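Local coordinates for protein lovastatin nonaketide synthase, polyketide synthase component (Aspergillus terreus, PDB 7CPX) that builds dihydromonacolin L, the nonaketide precursor of lovastatin, from malonyl-CoA as a multidomain iterative polyketide synthase working with the enoyl reductase LovC, at residues 1839-1851 and 2110-2122. The protein carries 2 engineered substitutions. Sequence-based numbering, arbitrary orientation.
Sequences ALQTARDSSSYFL and PCTQFAAHADKTR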
ATOM      1  N   ALA A1839     -30.004 -33.237  19.538  1.00109.02           N
ATOM      2  CA  ALA A1839     -29.378 -32.113  20.216  1.00109.02           C
ATOM      3  C   ALA A1839     -29.261 -30.921  19.280  1.00109.02           C
ATOM      4  O   ALA A1839     -28.867 -31.058  18.119  1.00109.02           O
ATOM      5  CB  ALA A1839     -27.995 -32.502  20.735  1.00109.02           C
ATOM      6  N   LEU A1840     -29.607 -29.747  19.796  1.00112.25           N
ATOM      7  CA  LEU A1840     -29.446 -28.495  19.061  1.00112.25           C
ATOM      8  C   LEU A1840     -28.002 -28.053  19.244  1.00112.25           C
ATOM      9  O   LEU A1840     -27.685 -27.185  20.057  1.00112.25           O
ATOM     10  CB  LEU A1840     -30.437 -27.451  19.560  1.00112.25           C
ATOM     11  CG  LEU A1840     -30.489 -26.103  18.840  1.00112.25           C
ATOM     12  CD1 LEU A1840     -30.175 -26.236  17.362  1.00112.25           C
ATOM     13  CD2 LEU A1840     -31.865 -25.497  19.025  1.00112.25           C
ATOM     14  N   GLN A1841     -27.116 -28.669  18.469  1.00109.86           N
ATOM     15  CA  GLN A1841     -25.683 -28.533  18.658  1.00109.86           C
ATOM     16  C   GLN A1841     -25.149 -27.316  17.915  1.00109.86           C
ATOM     17  O   GLN A1841     -25.571 -27.016  16.795  1.00109.86           O
ATOM     18  CB  GLN A1841     -24.967 -29.791  18.168  1.00109.86           C
ATOM     19  CG  GLN A1841     -23.470 -29.808  18.421  1.00109.86           C
ATOM     20  CD  GLN A1841     -23.130 -29.946  19.890  1.00109.86           C
ATOM     21  OE1 GLN A1841     -22.947 -28.953  20.594  1.00109.86           O
ATOM     22  NE2 GLN A1841     -23.043 -31.184  20.361  1.00109.86           N
ATOM     23  N   THR A1842     -24.215 -26.619  18.555  1.00115.58           N
ATOM     24  CA  THR A1842     -23.511 -25.527  17.904  1.00115.58           C
ATOM     25  C   THR A1842     -22.481 -26.073  16.921  1.00115.58           C
ATOM     26  O   THR A1842     -21.920 -27.155  17.110  1.00115.58           O
ATOM     27  CB  THR A1842     -22.815 -24.647  18.941  1.00115.58           C
ATOM     28  OG1 THR A1842     -22.223 -23.514  18.292  1.00115.58           O
ATOM     29  CG2 THR A1842     -21.730 -25.436  19.669  1.00115.58           C
ATOM     30  N   ALA A1843     -22.229 -25.305  15.865  1.00112.36           N
ATOM     31  CA  ALA A1843     -21.221 -25.697  14.896  1.00112.36           C
ATOM     32  C   ALA A1843     -19.845 -25.734  15.554  1.00112.36           C
ATOM     33  O   ALA A1843     -19.598 -25.096  16.582  1.00112.36           O
ATOM     34  CB  ALA A1843     -21.212 -24.733  13.711  1.00112.36           C
ATOM     35  N   ARG A1844     -18.940 -26.503  14.947  1.00103.19           N
ATOM     36  CA  ARG A1844     -17.588 -26.607  15.490  1.00103.19           C
ATOM     37  C   ARG A1844     -16.946 -25.230  15.583  1.00103.19           C
ATOM     38  O   ARG A1844     -16.373 -24.863  16.615  1.00103.19           O
ATOM     39  CB  ARG A1844     -16.717 -27.520  14.627  1.00103.19           C
ATOM     40  CG  ARG A1844     -17.411 -28.686  13.925  1.00103.19           C
ATOM     41  CD  ARG A1844     -16.429 -29.373  12.989  1.00103.19           C
ATOM     42  NE  ARG A1844     -15.070 -29.318  13.515  1.00103.19           N
ATOM     43  CZ  ARG A1844     -13.976 -29.502  12.790  1.00103.19           C
ATOM     44  NH1 ARG A1844     -14.039 -29.798  11.504  1.00103.19           N
ATOM     45  NH2 ARG A1844     -12.787 -29.401  13.377  1.00103.19           N
ATOM     46  N   ASP A1845     -17.034 -24.457  14.504  1.00114.14           N
ATOM     47  CA  ASP A1845     -16.551 -23.084  14.488  1.00114.14           C
ATOM     48  C   ASP A1845     -17.519 -22.121  15.159  1.00114.14           C
ATOM     49  O   ASP A1845     -17.278 -20.909  15.139  1.00114.14           O
ATOM     50  CB  ASP A1845     -16.297 -22.637  13.045  1.00114.14           C
ATOM     51  CG  ASP A1845     -17.544 -22.708  12.184  1.00114.14           C
ATOM     52  OD1 ASP A1845     -18.599 -23.146  12.692  1.00114.14           O
ATOM     53  OD2 ASP A1845     -17.470 -22.329  10.997  1.00114.14           O
ATOM     54  N   SER A1846     -18.604 -22.630  15.743  1.00117.54           N
ATOM     55  CA  SER A1846     -19.618 -21.797  16.384  1.00117.54           C
ATOM     56  C   SER A1846     -20.272 -20.849  15.385  1.00117.54           C
ATOM     57  O   SER A1846     -20.736 -19.767  15.750  1.00117.54           O
ATOM     58  CB  SER A1846     -19.025 -21.014  17.556  1.00117.54           C
ATOM     59  OG  SER A1846     -18.421 -21.885  18.497  1.00117.54           O
ATOM     60  N   SER A1847     -20.304 -21.247  14.112  1.00115.50           N
ATOM     61  CA  SER A1847     -20.927 -20.409  13.094  1.00115.50           C
ATOM     62  C   SER A1847     -22.421 -20.252  13.350  1.00115.50           C
ATOM     63  O   SER A1847     -22.967 -19.147  13.241  1.00115.50           O
ATOM     64  CB  SER A1847     -20.678 -21.004  11.709  1.00115.50           C
ATOM     65  OG  SER A1847     -21.277 -20.214  10.697  1.00115.50           O
ATOM     66  N   SER A1848     -23.097 -21.342  13.693  1.00113.60           N
ATOM     67  CA  SER A1848     -24.534 -21.319  13.937  1.00113.60           C
ATOM     68  C   SER A1848     -24.912 -22.590  14.692  1.00113.60           C
ATOM     69  O   SER A1848     -24.045 -23.335  15.162  1.00113.60           O
ATOM     70  CB  SER A1848     -25.307 -21.183  12.622  1.00113.60           C
ATOM     71  OG  SER A1848     -26.704 -21.148  12.854  1.00113.60           O
ATOM     72  N   TYR A1849     -26.214 -22.835  14.806  1.00114.52           N
ATOM     73  CA  TYR A1849     -26.749 -24.007  15.480  1.00114.52           C
ATOM     74  C   TYR A1849     -27.483 -24.891  14.481  1.00114.52           C
ATOM     75  O   TYR A1849     -28.065 -24.404  13.507  1.00114.52           O
ATOM     76  CB  TYR A1849     -27.705 -23.610  16.608  1.00114.52           C
ATOM     77  CG  TYR A1849     -27.047 -22.858  17.740  1.00114.52           C
ATOM     78  CD1 TYR A1849     -26.488 -23.536  18.813  1.00114.52           C
ATOM     79  CD2 TYR A1849     -26.988 -21.473  17.739  1.00114.52           C
ATOM     80  CE1 TYR A1849     -25.888 -22.857  19.852  1.00114.52           C
ATOM     81  CE2 TYR A1849     -26.389 -20.784  18.774  1.00114.52           C
ATOM     82  CZ  TYR A1849     -25.840 -21.480  19.828  1.00114.52           C
ATOM     83  OH  TYR A1849     -25.242 -20.798  20.862  1.00114.52           O
ATOM     84  N   PHE A1850     -27.454 -26.197  14.733  1.00108.33           N
ATOM     85  CA  PHE A1850     -28.137 -27.153  13.877  1.00108.33           C
ATOM     86  C   PHE A1850     -28.591 -28.338  14.713  1.00108.33           C
ATOM     87  O   PHE A1850     -27.970 -28.679  15.722  1.00108.33           O
ATOM     88  CB  PHE A1850     -27.233 -27.637  12.736  1.00108.33           C
ATOM     89  CG  PHE A1850     -25.893 -28.140  13.196  1.00108.33           C
ATOM     90  CD1 PHE A1850     -25.781 -29.344  13.868  1.00108.33           C
ATOM     91  CD2 PHE A1850     -24.746 -27.410  12.949  1.00108.33           C
ATOM     92  CE1 PHE A1850     -24.554 -29.807  14.290  1.00108.33           C
ATOM     93  CE2 PHE A1850     -23.515 -27.868  13.366  1.00108.33           C
ATOM     94  CZ  PHE A1850     -23.417 -29.069  14.038  1.00108.33           C
ATOM     95  N   LEU A1851     -29.672 -28.971  14.274  1.00109.86           N
ATOM     96  CA  LEU A1851     -30.139 -30.194  14.908  1.00109.86           C
ATOM     97  C   LEU A1851     -29.256 -31.355  14.476  1.00109.86           C
ATOM     98  O   LEU A1851     -28.973 -31.520  13.285  1.00109.86           O
ATOM     99  CB  LEU A1851     -31.594 -30.466  14.532  1.00109.86           C
ATOM    100  CG  LEU A1851     -32.600 -29.389  14.937  1.00109.86           C
ATOM    101  CD1 LEU A1851     -33.971 -29.681  14.347  1.00109.86           C
ATOM    102  CD2 LEU A1851     -32.682 -29.284  16.448  1.00109.86           C
ATOM    103  N   PRO A2110     -39.486 -22.387  18.029  1.00118.79           N
ATOM    104  CA  PRO A2110     -39.211 -23.809  17.794  1.00118.79           C
ATOM    105  C   PRO A2110     -37.733 -24.062  17.543  1.00118.79           C
ATOM    106  O   PRO A2110     -37.001 -23.194  17.063  1.00118.79           O
ATOM    107  CB  PRO A2110     -40.052 -24.136  16.555  1.00118.79           C
ATOM    108  CG  PRO A2110     -41.110 -23.101  16.527  1.00118.79           C
ATOM    109  CD  PRO A2110     -40.474 -21.862  17.074  1.00118.79           C
ATOM    110  N   CYS A2111     -37.299 -25.279  17.881  1.00117.49           N
ATOM    111  CA  CYS A2111     -35.904 -25.651  17.673  1.00117.49           C
ATOM    112  C   CYS A2111     -35.494 -25.459  16.220  1.00117.49           C
ATOM    113  O   CYS A2111     -34.377 -25.015  15.935  1.00117.49           O
ATOM    114  CB  CYS A2111     -35.682 -27.102  18.101  1.00117.49           C
ATOM    115  SG  CYS A2111     -36.597 -28.311  17.117  1.00117.49           S
ATOM    116  N   THR A2112     -36.387 -25.791  15.286  1.00117.83           N
ATOM    117  CA  THR A2112     -36.076 -25.606  13.873  1.00117.83           C
ATOM    118  C   THR A2112     -35.830 -24.137  13.558  1.00117.83           C
ATOM    119  O   THR A2112     -34.859 -23.789  12.875  1.00117.83           O
ATOM    120  CB  THR A2112     -37.214 -26.154  13.012  1.00117.83           C
ATOM    121  OG1 THR A2112     -38.437 -25.482  13.343  1.00117.83           O
ATOM    122  CG2 THR A2112     -37.383 -27.646  13.238  1.00117.83           C
ATOM    123  N   GLN A2113     -36.696 -23.255  14.059  1.00119.52           N
ATOM    124  CA  GLN A2113     -36.527 -21.830  13.797  1.00119.52           C
ATOM    125  C   GLN A2113     -35.230 -21.312  14.403  1.00119.52           C
ATOM    126  O   GLN A2113     -34.513 -20.525  13.773  1.00119.52           O
ATOM    127  CB  GLN A2113     -37.724 -21.048  14.343  1.00119.52           C
ATOM    128  CG  GLN A2113     -37.733 -19.583  13.933  1.00119.52           C
ATOM    129  CD  GLN A2113     -38.951 -18.836  14.439  1.00119.52           C
ATOM    130  OE1 GLN A2113     -39.736 -19.365  15.225  1.00119.52           O
ATOM    131  NE2 GLN A2113     -39.117 -17.600  13.987  1.00119.52           N
ATOM    132  N   PHE A2114     -34.914 -21.738  15.627  1.00117.45           N
ATOM    133  CA  PHE A2114     -33.669 -21.310  16.255  1.00117.45           C
ATOM    134  C   PHE A2114     -32.468 -21.767  15.438  1.00117.45           C
ATOM    135  O   PHE A2114     -31.574 -20.973  15.127  1.00117.45           O
ATOM    136  CB  PHE A2114     -33.589 -21.856  17.682  1.00117.45           C
ATOM    137  CG  PHE A2114     -32.413 -21.343  18.465  1.00117.45           C
ATOM    138  CD1 PHE A2114     -31.192 -21.993  18.416  1.00117.45           C
ATOM    139  CD2 PHE A2114     -32.529 -20.211  19.252  1.00117.45           C
ATOM    140  CE1 PHE A2114     -30.111 -21.526  19.137  1.00117.45           C
ATOM    141  CE2 PHE A2114     -31.452 -19.737  19.974  1.00117.45           C
ATOM    142  CZ  PHE A2114     -30.240 -20.394  19.915  1.00117.45           C
ATOM    143  N   ALA A2115     -32.443 -23.045  15.060  1.00115.73           N
ATOM    144  CA  ALA A2115     -31.325 -23.556  14.277  1.00115.73           C
ATOM    145  C   ALA A2115     -31.206 -22.819  12.951  1.00115.73           C
ATOM    146  O   ALA A2115     -30.097 -22.597  12.452  1.00115.73           O
ATOM    147  CB  ALA A2115     -31.494 -25.057  14.041  1.00115.73           C
ATOM    148  N   ALA A2116     -32.340 -22.430  12.364  1.00120.53           N
ATOM    149  CA  ALA A2116     -32.304 -21.756  11.073  1.00120.53           C
ATOM    150  C   ALA A2116     -31.848 -20.308  11.195  1.00120.53           C
ATOM    151  O   ALA A2116     -31.197 -19.790  10.280  1.00120.53           O
ATOM    152  CB  ALA A2116     -33.683 -21.817  10.413  1.00120.53           C
ATOM    153  N   HIS A2117     -32.168 -19.639  12.307  1.00120.28           N
ATOM    154  CA  HIS A2117     -31.956 -18.204  12.424  1.00120.28           C
ATOM    155  C   HIS A2117     -31.111 -17.783  13.619  1.00120.28           C
ATOM    156  O   HIS A2117     -30.795 -16.594  13.731  1.00120.28           O
ATOM    157  CB  HIS A2117     -33.306 -17.477  12.503  1.00120.28           C
ATOM    158  CG  HIS A2117     -34.279 -17.900  11.447  1.00120.28           C
ATOM    159  ND1 HIS A2117     -34.063 -17.679  10.104  1.00120.28           N
ATOM    160  CD2 HIS A2117     -35.471 -18.533  11.537  1.00120.28           C
ATOM    161  CE1 HIS A2117     -35.081 -18.158   9.412  1.00120.28           C
ATOM    162  NE2 HIS A2117     -35.950 -18.681  10.257  1.00120.28           N
ATOM    163  N   ALA A2118     -30.737 -18.700  14.506  1.00118.60           N
ATOM    164  CA  ALA A2118     -29.941 -18.317  15.659  1.00118.60           C
ATOM    165  C   ALA A2118     -28.489 -18.083  15.255  1.00118.60           C
ATOM    166  O   ALA A2118     -28.046 -18.451  14.163  1.00118.60           O
ATOM    167  CB  ALA A2118     -30.016 -19.382  16.749  1.00118.60           C
ATOM    168  N   ASP A2119     -27.742 -17.457  16.161  1.00119.72           N
ATOM    169  CA  ASP A2119     -26.337 -17.155  15.925  1.00119.72           C
ATOM    170  C   ASP A2119     -25.585 -17.289  17.239  1.00119.72           C
ATOM    171  O   ASP A2119     -25.965 -16.672  18.239  1.00119.72           O
ATOM    172  CB  ASP A2119     -26.167 -15.743  15.354  1.00119.72           C
ATOM    173  CG  ASP A2119     -24.737 -15.442  14.958  1.00119.72           C
ATOM    174  OD1 ASP A2119     -23.880 -16.344  15.086  1.00119.72           O
ATOM    175  OD2 ASP A2119     -24.466 -14.305  14.521  1.00119.72           O
ATOM    176  N   LYS A2120     -24.521 -18.095  17.232  1.00118.78           N
ATOM    177  CA  LYS A2120     -23.742 -18.294  18.447  1.00118.78           C
ATOM    178  C   LYS A2120     -23.103 -16.991  18.909  1.00118.78           C
ATOM    179  O   LYS A2120     -23.110 -16.678  20.105  1.00118.78           O
ATOM    180  CB  LYS A2120     -22.673 -19.361  18.213  1.00118.78           C
ATOM    181  CG  LYS A2120     -21.935 -19.814  19.468  1.00118.78           C
ATOM    182  CD  LYS A2120     -20.786 -18.879  19.840  1.00118.78           C
ATOM    183  CE  LYS A2120     -19.849 -19.524  20.848  1.00118.78           C
ATOM    184  NZ  LYS A2120     -18.646 -18.683  21.106  1.00118.78           N
ATOM    185  N   THR A2121     -22.541 -16.217  17.977  1.00118.37           N
ATOM    186  CA  THR A2121     -21.906 -14.959  18.347  1.00118.37           C
ATOM    187  C   THR A2121     -22.904 -13.968  18.930  1.00118.37           C
ATOM    188  O   THR A2121     -22.506 -13.087  19.700  1.00118.37           O
ATOM    189  CB  THR A2121     -21.209 -14.339  17.135  1.00118.37           C
ATOM    190  OG1 THR A2121     -22.179 -14.021  16.131  1.00118.37           O
ATOM    191  CG2 THR A2121     -20.185 -15.306  16.557  1.00118.37           C
ATOM    192  N   ARG A2122     -24.183 -14.094  18.586  1.00116.24           N
ATOM    193  CA  ARG A2122     -25.228 -13.261  19.162  1.00116.24           C
ATOM    194  C   ARG A2122     -26.153 -14.120  20.013  1.00116.24           C
ATOM    195  O   ARG A2122     -27.304 -14.359  19.625  1.00116.24           O
ATOM    196  CB  ARG A2122     -26.039 -12.556  18.074  1.00116.24           C
ATOM    197  CG  ARG A2122     -25.302 -11.463  17.327  1.00116.24           C
ATOM    198  CD  ARG A2122     -26.265 -10.710  16.422  1.00116.24           C
ATOM    199  NE  ARG A2122     -25.600  -9.712  15.593  1.00116.24           N
ATOM    200  CZ  ARG A2122     -25.026  -9.968  14.425  1.00116.24           C
ATOM    201  NH1 ARG A2122     -24.977 -11.194  13.930  1.00116.24           N
ATOM    202  NH2 ARG A2122     -24.489  -8.966  13.735  1.00116.24           N
TER
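Tyr1849 and Phe2114 make the central contact between the hairpin of strands 1838-1842 and 1849-1853 and helix 2111-2117. CE1 of Phe2114 sits over one face of the tyrosine ring, displaced toward its rim; the planes meet at 54° with centroids 5.1 Å apart, an oblique pair. At the ring edge, near its plane, lies the carbonyl carbon of Asp2119. With CG anti to the carbonyl carbon (chi1 -65°), the tyrosine side chain reaches past the helix end, and its OH lies 3.7 Å from Lys2120 CG. Leu1840 splits its two methyls: CD2 meets Phe2114 CD1 at 3.6 Å, while CD1 rests against Ala2115 CB at 3.8 Å. Leu1851 CD1 lies 4.1 Å from both Cys2111 SG and Thr2112 CG2.

The aliphatic chain of Lys2120, bent at chi2 (-83°), runs along Ser1846, its CD 3.6 Å from the serine CB. The one hydrogen bond between the segments, Ser1848 OG to Ala2118 O, is weak at 3.3 Å. Further out, Ile2129 touches Leu1840, Cys2111 and Phe2114, and Asp2067 accepts from Thr1842 OG1. Asp2119 OD1 accepts from Thr2121 N, above the carboxylate plane, in an Asx turn spanning Lys2120. In this structural packing, away from the annotated sites, the single weak bond suggests that side-chain shape, more than polar bonding, sets the fit.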